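Local coordinates for heme-binding protein A (Haemophilus parasuis 29755, PDB 3TPA), which probably binds glutathione as the extracytoplasmic solute-binding component of a transport system, although it is named for heme binding, at residues A[22-27]-A[163-168]; A[190-195]-A[205-210]. The protein carries 1 engineered substitution. One frame throughout, in Å; residues are numbered along the deposited sequence. Where two conformers were deposited one is given.

Contact 1 (A[22-27]-A[163-168]); sequences SPAITN and SIYSKE
The CA atoms of P23 and S163 are the nearest pair of CA atoms across the segments, 6.8 Å apart. The contact joins two loops of a family 5 solute-binding protein. Segment 22-27 follows strand 9-14 and makes a short 3-10 turn at P23-A24. Segment 163-168 leads into helix 167-175, where S166 is the N-cap and its OG bonds to Y169 N.

Y165 carries the contact. Its CG is anti to the carbonyl carbon (chi1 -67°), and the ring extends toward the turn with its hydroxyl leading. Y165 OH donates to S22 OG at 2.7 Å, and S22 OG lies at the ring edge, near the ring plane. The same hydroxyl accepts from A24 N, 3.0 Å from Y165 OH, in an almost straight bond (173° at the hydrogen). Two bonds therefore grip this buried oxygen. S22 OG is also bonded to D183 OD1, which extends the polar chain to helix 181-184. The turn itself is braced at S22 O, which receives I25 N and T26 OG1 from opposite faces of its carbonyl plane.

The apolar contacts are few. P23 and Y165 pass alongside each other in opposite directions, with P23 CD 4.2 Å from Y165 CZ. A24 CB lies obliquely to the ring, 4.1 Å from Y165 CE2. Y40 meets the Y165 ring, with the two planes at about 40°. S163 OG is hydrogen-bonded to D160 O and R42 NH1, and it also touches the proline ring, 3.7 Å from P23 CG.

Contact 2 (A[190-195]-A[205-210]); sequences GPFIFQ and YTANVD
F192, I193 and F194 pair with A207, T206 and Y205 in an antiparallel beta hairpin, whose strand axes come within 4.4 Å, with 147° between their N-to-C directions. In the hydrogen-bonded pair, I193 N gives T206 O a short bond of 2.7 Å, and T206 N returns one to I193 O.

Y205 and F194 share one face. Y205 CE1 lies 4.4 Å from F194 CD1, at the edge of the F194 ring, while Y205 OH bonds to A34 O. Y205 CB packs on F192 CB.

Beyond the strand, N208 holds the start of the other segment. N208 N bonds to P191 O at 3.0 Å. CG of N208 is anti to its backbone N (chi1 177°), which carries the amide to G190. There ND2 donates to G190 O at 3.1 Å, with the acceptor close to the amide plane. H81 NE2 is a second partner of G190 O. OD1 of N208 accepts from D210 N, forming an Asx turn, so both amide ends are held. The side chains of I193 and N208 cross at about a right angle, with I193 CD1 3.8 Å from N208 CA. One water donates to both P191 O and N208 O.

In the fold
Contact 1 is fully buried; contact 2 is largely buried but partly open at I193, F194, Q195 and T206. Their centres are 16 Å apart and their nearest atoms about 7 Å apart. Helix 36-39 connects them: S36 meets side chains of contact 1, and Q38 and V39 meet those of contact 2. Contact 1 joins loops far apart in sequence and buries 174 Å², chiefly around one tyrosine hydroxyl. Contact 2 joins neighbouring strands and buries 480 Å². Its bonds are mostly between backbone atoms, and strand 192-194 is outermost in its five-stranded sheet. Each contact includes a tyrosine with a bonded hydroxyl, but only in contact 1 does that hydroxyl bond across the two segments.

Contact 1 (A[22-27]-A[163-168])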
ATOM      1  N   SER A  22     -11.737  -3.199  13.139  1.00 19.00           N
ATOM      2  CA  SER A  22     -12.418  -4.084  12.198  1.00 14.50           C
ATOM      3  C   SER A  22     -11.874  -3.822  10.807  1.00 18.14           C
ATOM      4  O   SER A  22     -12.217  -2.812  10.199  1.00 15.01           O
ATOM      5  CB  SER A  22     -13.926  -3.832  12.223  1.00 15.73           C
ATOM      6  OG  SER A  22     -14.614  -4.541  11.193  1.00 18.11           O
ATOM      7  N   PRO A  23     -11.008  -4.722  10.305  1.00 16.98           N
ATOM      8  CA  PRO A  23     -10.349  -4.507   9.007  1.00 19.61           C
ATOM      9  C   PRO A  23     -11.280  -4.281   7.832  1.00 13.24           C
ATOM     10  O   PRO A  23     -10.908  -3.519   6.951  1.00 18.63           O
ATOM     11  CB  PRO A  23      -9.516  -5.790   8.785  1.00 15.68           C
ATOM     12  CG  PRO A  23      -9.891  -6.727   9.871  1.00 19.45           C
ATOM     13  CD  PRO A  23     -10.494  -5.920  10.989  1.00 21.05           C
ATOM     14  N   ALA A  24     -12.452  -4.912   7.793  1.00 13.76           N
ATOM     15  CA  ALA A  24     -13.338  -4.746   6.638  1.00 14.55           C
ATOM     16  C   ALA A  24     -13.733  -3.278   6.417  1.00 18.10           C
ATOM     17  O   ALA A  24     -13.959  -2.846   5.281  1.00 18.41           O
ATOM     18  CB  ALA A  24     -14.598  -5.614   6.791  1.00 17.32           C
ATOM     19  N   ILE A  25     -13.818  -2.513   7.499  1.00 14.87           N
ATOM     20  CA  ILE A  25     -14.355  -1.143   7.416  1.00 20.79           C
ATOM     21  C   ILE A  25     -13.355  -0.044   7.752  1.00 22.13           C
ATOM     22  O   ILE A  25     -13.735   1.050   8.147  1.00 22.33           O
ATOM     23  CB  ILE A  25     -15.614  -0.958   8.300  1.00 23.29           C
ATOM     24  CG1 ILE A  25     -15.290  -1.251   9.764  1.00 24.17           C
ATOM     25  CG2 ILE A  25     -16.736  -1.878   7.834  1.00 24.68           C
ATOM     26  CD1 ILE A  25     -16.411  -0.893  10.734  1.00 27.62           C
ATOM     27  N   THR A  26     -12.079  -0.342   7.569  1.00 21.57           N
ATOM     28  CA  THR A  26     -11.017   0.569   7.943  1.00 23.35           C
ATOM     29  C   THR A  26     -10.562   1.387   6.756  1.00 29.53           C
ATOM     30  O   THR A  26     -10.435   0.872   5.649  1.00 26.64           O
ATOM     31  CB  THR A  26      -9.818  -0.200   8.478  1.00 26.09           C
ATOM     32  OG1 THR A  26     -10.161  -0.781   9.737  1.00 28.92           O
ATOM     33  CG2 THR A  26      -8.621   0.725   8.655  1.00 32.54           C
ATOM     34  N   ASN A  27     -10.312   2.665   7.017  1.00 34.45           N
ATOM     35  CA  ASN A  27      -9.893   3.630   6.013  1.00 42.26           C
ATOM     36  C   ASN A  27      -8.408   3.865   6.159  1.00 40.11           C
ATOM     37  O   ASN A  27      -7.666   3.919   5.180  1.00 37.38           O
ATOM     38  CB  ASN A  27     -10.634   4.946   6.257  1.00 55.90           C
ATOM     39  CG  ASN A  27     -10.243   6.038   5.276  1.00 69.28           C
ATOM     40  OD1 ASN A  27      -9.243   5.933   4.566  1.00 74.59           O
ATOM     41  ND2 ASN A  27     -11.032   7.105   5.246  1.00 74.90           N
ATOM     42  N   SER A 163      -9.773 -10.096   5.799  1.00 13.65           N
ATOM     43  CA  SER A 163      -9.661 -10.943   6.983  1.00 11.28           C
ATOM     44  C   SER A 163     -10.955 -11.709   7.173  1.00 17.25           C
ATOM     45  O   SER A 163     -12.037 -11.196   6.881  1.00 12.78           O
ATOM     46  CB  SER A 163      -9.414 -10.094   8.221  1.00  8.86           C
ATOM     47  OG  SER A 163      -8.118  -9.529   8.192  1.00 10.25           O
ATOM     48  N   ILE A 164     -10.848 -12.938   7.666  1.00 13.67           N
ATOM     49  CA  ILE A 164     -12.031 -13.778   7.810  1.00  9.78           C
ATOM     50  C   ILE A 164     -12.579 -13.677   9.230  1.00 17.85           C
ATOM     51  O   ILE A 164     -11.886 -14.013  10.202  1.00 13.84           O
ATOM     52  CB  ILE A 164     -11.720 -15.240   7.450  1.00 16.39           C
ATOM     53  CG1 ILE A 164     -11.166 -15.343   6.020  1.00 18.61           C
ATOM     54  CG2 ILE A 164     -12.952 -16.120   7.624  1.00 12.48           C
ATOM     55  CD1 ILE A 164     -12.067 -14.757   4.956  1.00 15.55           C
ATOM     56  N   TYR A 165     -13.811 -13.177   9.327  1.00 11.49           N
ATOM     57  CA  TYR A 165     -14.560 -13.077  10.570  1.00  9.92           C
ATOM     58  C   TYR A 165     -15.352 -14.361  10.841  1.00 17.06           C
ATOM     59  O   TYR A 165     -15.482 -15.234   9.985  1.00 11.98           O
ATOM     60  CB  TYR A 165     -15.587 -11.956  10.459  1.00 12.59           C
ATOM     61  CG  TYR A 165     -15.030 -10.550  10.348  1.00 15.82           C
ATOM     62  CD1 TYR A 165     -15.268  -9.604  11.354  1.00 18.64           C
ATOM     63  CD2 TYR A 165     -14.274 -10.163   9.246  1.00 12.49           C
ATOM     64  CE1 TYR A 165     -14.766  -8.297  11.250  1.00 16.13           C
ATOM     65  CE2 TYR A 165     -13.778  -8.882   9.136  1.00 11.90           C
ATOM     66  CZ  TYR A 165     -14.023  -7.950  10.135  1.00 17.52           C
ATOM     67  OH  TYR A 165     -13.513  -6.674  10.001  1.00 19.83           O
ATOM     68  N   SER A 166     -15.906 -14.450  12.045  1.00 16.77           N
ATOM     69  CA  SER A 166     -16.673 -15.611  12.441  1.00 15.79           C
ATOM     70  C   SER A 166     -18.151 -15.337  12.206  1.00 14.02           C
ATOM     71  O   SER A 166     -18.705 -14.419  12.786  1.00 16.48           O
ATOM     72  CB  SER A 166     -16.460 -15.902  13.922  1.00 19.04           C
ATOM     73  OG  SER A 166     -17.464 -16.791  14.396  1.00 20.41           O
ATOM     74  N   LYS A 167     -18.792 -16.124  11.356  1.00 16.05           N
ATOM     75  CA  LYS A 167     -20.225 -15.958  11.161  1.00 20.53           C
ATOM     76  C   LYS A 167     -20.994 -16.433  12.390  1.00 19.99           C
ATOM     77  O   LYS A 167     -22.039 -15.889  12.715  1.00 20.90           O
ATOM     78  CB  LYS A 167     -20.710 -16.686   9.899  1.00 21.28           C
ATOM     79  CG  LYS A 167     -22.210 -16.501   9.630  1.00 23.02           C
ATOM     80  CD  LYS A 167     -22.646 -17.298   8.400  1.00 25.99           C
ATOM     81  CE  LYS A 167     -24.044 -16.901   7.929  1.00 26.92           C
ATOM     82  NZ  LYS A 167     -25.117 -17.182   8.909  1.00 25.22           N
ATOM     83  N   GLU A 168     -20.478 -17.441  13.083  1.00 18.11           N
ATOM     84  CA  GLU A 168     -21.164 -17.922  14.287  1.00 21.20           C
ATOM     85  C   GLU A 168     -21.285 -16.779  15.303  1.00 25.83           C
ATOM     86  O   GLU A 168     -22.359 -16.511  15.859  1.00 26.40           O
ATOM     87  CB  GLU A 168     -20.442 -19.134  14.889  1.00 23.48           C
ATOM     88  CG  GLU A 168     -21.118 -19.696  16.130  1.00 27.67           C
ATOM     89  CD  GLU A 168     -20.641 -21.092  16.490  1.00 38.04           C
ATOM     90  OE1 GLU A 168     -19.503 -21.472  16.126  1.00 31.08           O
ATOM     91  OE2 GLU A 168     -21.417 -21.819  17.144  1.00 42.12           O
TER

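Contact 2 (A[190-195]-A[205-210])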
ATOM      1  N   GLY A 190      -6.461 -15.623  14.360  1.00 14.41           N
ATOM      2  CA  GLY A 190      -5.081 -15.175  14.328  1.00 11.09           C
ATOM      3  C   GLY A 190      -4.216 -15.515  15.529  1.00 19.14           C
ATOM      4  O   GLY A 190      -4.684 -16.083  16.511  1.00 19.86           O
ATOM      5  N   PRO A 191      -2.926 -15.158  15.448  1.00 22.74           N
ATOM      6  CA  PRO A 191      -1.900 -15.501  16.448  1.00 21.22           C
ATOM      7  C   PRO A 191      -2.046 -14.784  17.783  1.00 25.17           C
ATOM      8  O   PRO A 191      -1.455 -15.248  18.756  1.00 21.39           O
ATOM      9  CB  PRO A 191      -0.585 -15.099  15.757  1.00 21.44           C
ATOM     10  CG  PRO A 191      -0.991 -14.066  14.738  1.00 20.31           C
ATOM     11  CD  PRO A 191      -2.347 -14.505  14.258  1.00 20.27           C
ATOM     12  N   PHE A 192      -2.802 -13.688  17.839  1.00 17.32           N
ATOM     13  CA  PHE A 192      -3.029 -12.986  19.098  1.00 17.30           C
ATOM     14  C   PHE A 192      -4.510 -12.758  19.356  1.00 26.07           C
ATOM     15  O   PHE A 192      -5.301 -12.593  18.424  1.00 21.05           O
ATOM     16  CB  PHE A 192      -2.265 -11.654  19.144  1.00 16.05           C
ATOM     17  CG  PHE A 192      -0.767 -11.819  19.094  1.00 16.38           C
ATOM     18  CD1 PHE A 192      -0.047 -12.071  20.251  1.00 23.78           C
ATOM     19  CD2 PHE A 192      -0.086 -11.738  17.893  1.00 23.36           C
ATOM     20  CE1 PHE A 192       1.324 -12.231  20.215  1.00 22.96           C
ATOM     21  CE2 PHE A 192       1.287 -11.903  17.844  1.00 24.19           C
ATOM     22  CZ  PHE A 192       1.993 -12.152  19.020  1.00 23.22           C
ATOM     23  N   ILE A 193      -4.866 -12.765  20.637  1.00 22.26           N
ATOM     24  CA  ILE A 193      -6.232 -12.556  21.106  1.00 25.08           C
ATOM     25  C   ILE A 193      -6.390 -11.167  21.719  1.00 24.97           C
ATOM     26  O   ILE A 193      -5.622 -10.773  22.603  1.00 28.23           O
ATOM     27  CB  ILE A 193      -6.576 -13.585  22.186  1.00 30.52           C
ATOM     28  CG1 ILE A 193      -6.557 -15.003  21.591  1.00 32.14           C
ATOM     29  CG2 ILE A 193      -7.929 -13.255  22.826  1.00 25.94           C
ATOM     30  CD1 ILE A 193      -6.488 -16.103  22.636  1.00 37.56           C
ATOM     31  N   PHE A 194      -7.375 -10.421  21.246  1.00 18.75           N
ATOM     32  CA  PHE A 194      -7.681  -9.107  21.806  1.00 19.23           C
ATOM     33  C   PHE A 194      -8.214  -9.256  23.237  1.00 29.30           C
ATOM     34  O   PHE A 194      -9.271  -9.854  23.459  1.00 27.53           O
ATOM     35  CB  PHE A 194      -8.703  -8.411  20.897  1.00 23.75           C
ATOM     36  CG  PHE A 194      -9.231  -7.098  21.423  1.00 22.42           C
ATOM     37  CD1 PHE A 194      -8.514  -5.925  21.263  1.00 28.31           C
ATOM     38  CD2 PHE A 194     -10.475  -7.037  22.035  1.00 24.61           C
ATOM     39  CE1 PHE A 194      -9.014  -4.713  21.731  1.00 28.89           C
ATOM     40  CE2 PHE A 194     -10.983  -5.836  22.502  1.00 25.57           C
ATOM     41  CZ  PHE A 194     -10.256  -4.673  22.352  1.00 28.82           C
ATOM     42  N   GLN A 195      -7.486  -8.703  24.202  1.00 25.31           N
ATOM     43  CA  GLN A 195      -7.918  -8.740  25.594  1.00 30.31           C
ATOM     44  C   GLN A 195      -9.170  -7.890  25.784  1.00 33.86           C
ATOM     45  O   GLN A 195      -9.167  -6.694  25.493  1.00 44.48           O
ATOM     46  CB  GLN A 195      -6.801  -8.245  26.516  1.00 20.00           C
ATOM     47  CG  GLN A 195      -6.760  -8.938  27.868  1.00 20.00           C
ATOM     48  CD  GLN A 195      -5.663  -8.400  28.765  1.00 20.00           C
ATOM     49  OE1 GLN A 195      -4.719  -9.113  29.107  1.00 20.00           O
ATOM     50  NE2 GLN A 195      -5.781  -7.135  29.152  1.00 20.00           N
ATOM     51  N   TYR A 205      -3.009  -7.432  24.048  1.00 23.92           N
ATOM     52  CA  TYR A 205      -3.229  -8.732  23.414  1.00 25.13           C
ATOM     53  C   TYR A 205      -2.515  -9.834  24.165  1.00 26.61           C
ATOM     54  O   TYR A 205      -1.511  -9.594  24.825  1.00 30.30           O
ATOM     55  CB  TYR A 205      -2.713  -8.767  21.965  1.00 26.74           C
ATOM     56  CG  TYR A 205      -3.206  -7.643  21.103  1.00 19.96           C
ATOM     57  CD1 TYR A 205      -4.221  -7.838  20.171  1.00 20.18           C
ATOM     58  CD2 TYR A 205      -2.654  -6.389  21.215  1.00 22.05           C
ATOM     59  CE1 TYR A 205      -4.677  -6.788  19.378  1.00 22.55           C
ATOM     60  CE2 TYR A 205      -3.098  -5.337  20.434  1.00 24.91           C
ATOM     61  CZ  TYR A 205      -4.103  -5.539  19.518  1.00 25.11           C
ATOM     62  OH  TYR A 205      -4.529  -4.479  18.758  1.00 22.31           O
ATOM     63  N   THR A 206      -3.034 -11.047  24.012  1.00 27.80           N
ATOM     64  CA  THR A 206      -2.414 -12.253  24.544  0.50 30.19           C
ATOM     65  C   THR A 206      -2.237 -13.285  23.446  1.00 25.13           C
ATOM     66  O   THR A 206      -3.061 -13.374  22.542  1.00 27.64           O
ATOM     67  CB  THR A 206      -3.298 -12.877  25.633  0.50 36.72           C
ATOM     68  OG1 THR A 206      -3.421 -11.958  26.728  0.50 38.63           O
ATOM     69  CG2 THR A 206      -2.685 -14.177  26.128  0.50 41.93           C
ATOM     70  N   ALA A 207      -1.176 -14.078  23.520  1.00 23.56           N
ATOM     71  CA  ALA A 207      -0.946 -15.103  22.508  1.00 23.54           C
ATOM     72  C   ALA A 207      -2.066 -16.143  22.480  1.00 28.98           C
ATOM     73  O   ALA A 207      -2.580 -16.560  23.520  1.00 24.74           O
ATOM     74  CB  ALA A 207       0.400 -15.784  22.727  1.00 19.85           C
ATOM     75  N   ASN A 208      -2.428 -16.556  21.270  1.00 25.92           N
ATOM     76  CA  ASN A 208      -3.375 -17.635  21.052  1.00 25.22           C
ATOM     77  C   ASN A 208      -2.667 -18.985  21.114  1.00 29.90           C
ATOM     78  O   ASN A 208      -1.853 -19.316  20.245  1.00 22.33           O
ATOM     79  CB  ASN A 208      -4.040 -17.464  19.685  1.00 24.37           C
ATOM     80  CG  ASN A 208      -4.995 -18.591  19.352  1.00 32.32           C
ATOM     81  OD1 ASN A 208      -5.372 -19.381  20.222  1.00 28.55           O
ATOM     82  ND2 ASN A 208      -5.400 -18.666  18.082  1.00 29.99           N
ATOM     83  N   VAL A 209      -2.986 -19.780  22.131  1.00 29.53           N
ATOM     84  CA  VAL A 209      -2.322 -21.068  22.297  1.00 29.48           C
ATOM     85  C   VAL A 209      -2.683 -22.046  21.181  1.00 35.06           C
ATOM     86  O   VAL A 209      -1.892 -22.923  20.829  1.00 34.68           O
ATOM     87  CB  VAL A 209      -2.668 -21.718  23.640  1.00 40.67           C
ATOM     88  CG1 VAL A 209      -1.999 -23.092  23.743  1.00 43.52           C
ATOM     89  CG2 VAL A 209      -2.244 -20.815  24.783  1.00 36.36           C
ATOM     90  N   ASP A 210      -3.877 -21.887  20.622  1.00 31.82           N
ATOM     91  CA  ASP A 210      -4.398 -22.837  19.643  1.00 29.68           C
ATOM     92  C   ASP A 210      -4.073 -22.492  18.190  1.00 28.18           C
ATOM     93  O   ASP A 210      -4.474 -23.202  17.274  1.00 30.36           O
ATOM     94  CB  ASP A 210      -5.913 -22.998  19.815  1.00 35.75           C
ATOM     95  CG  ASP A 210      -6.286 -23.659  21.132  1.00 50.52           C
ATOM     96  OD1 ASP A 210      -5.607 -24.631  21.522  1.00 52.62           O
ATOM     97  OD2 ASP A 210      -7.252 -23.202  21.780  1.00 59.56           O
TER
HETATM   98  O   HOH W   1      -0.148 -17.675  18.860  1.00 19.21           O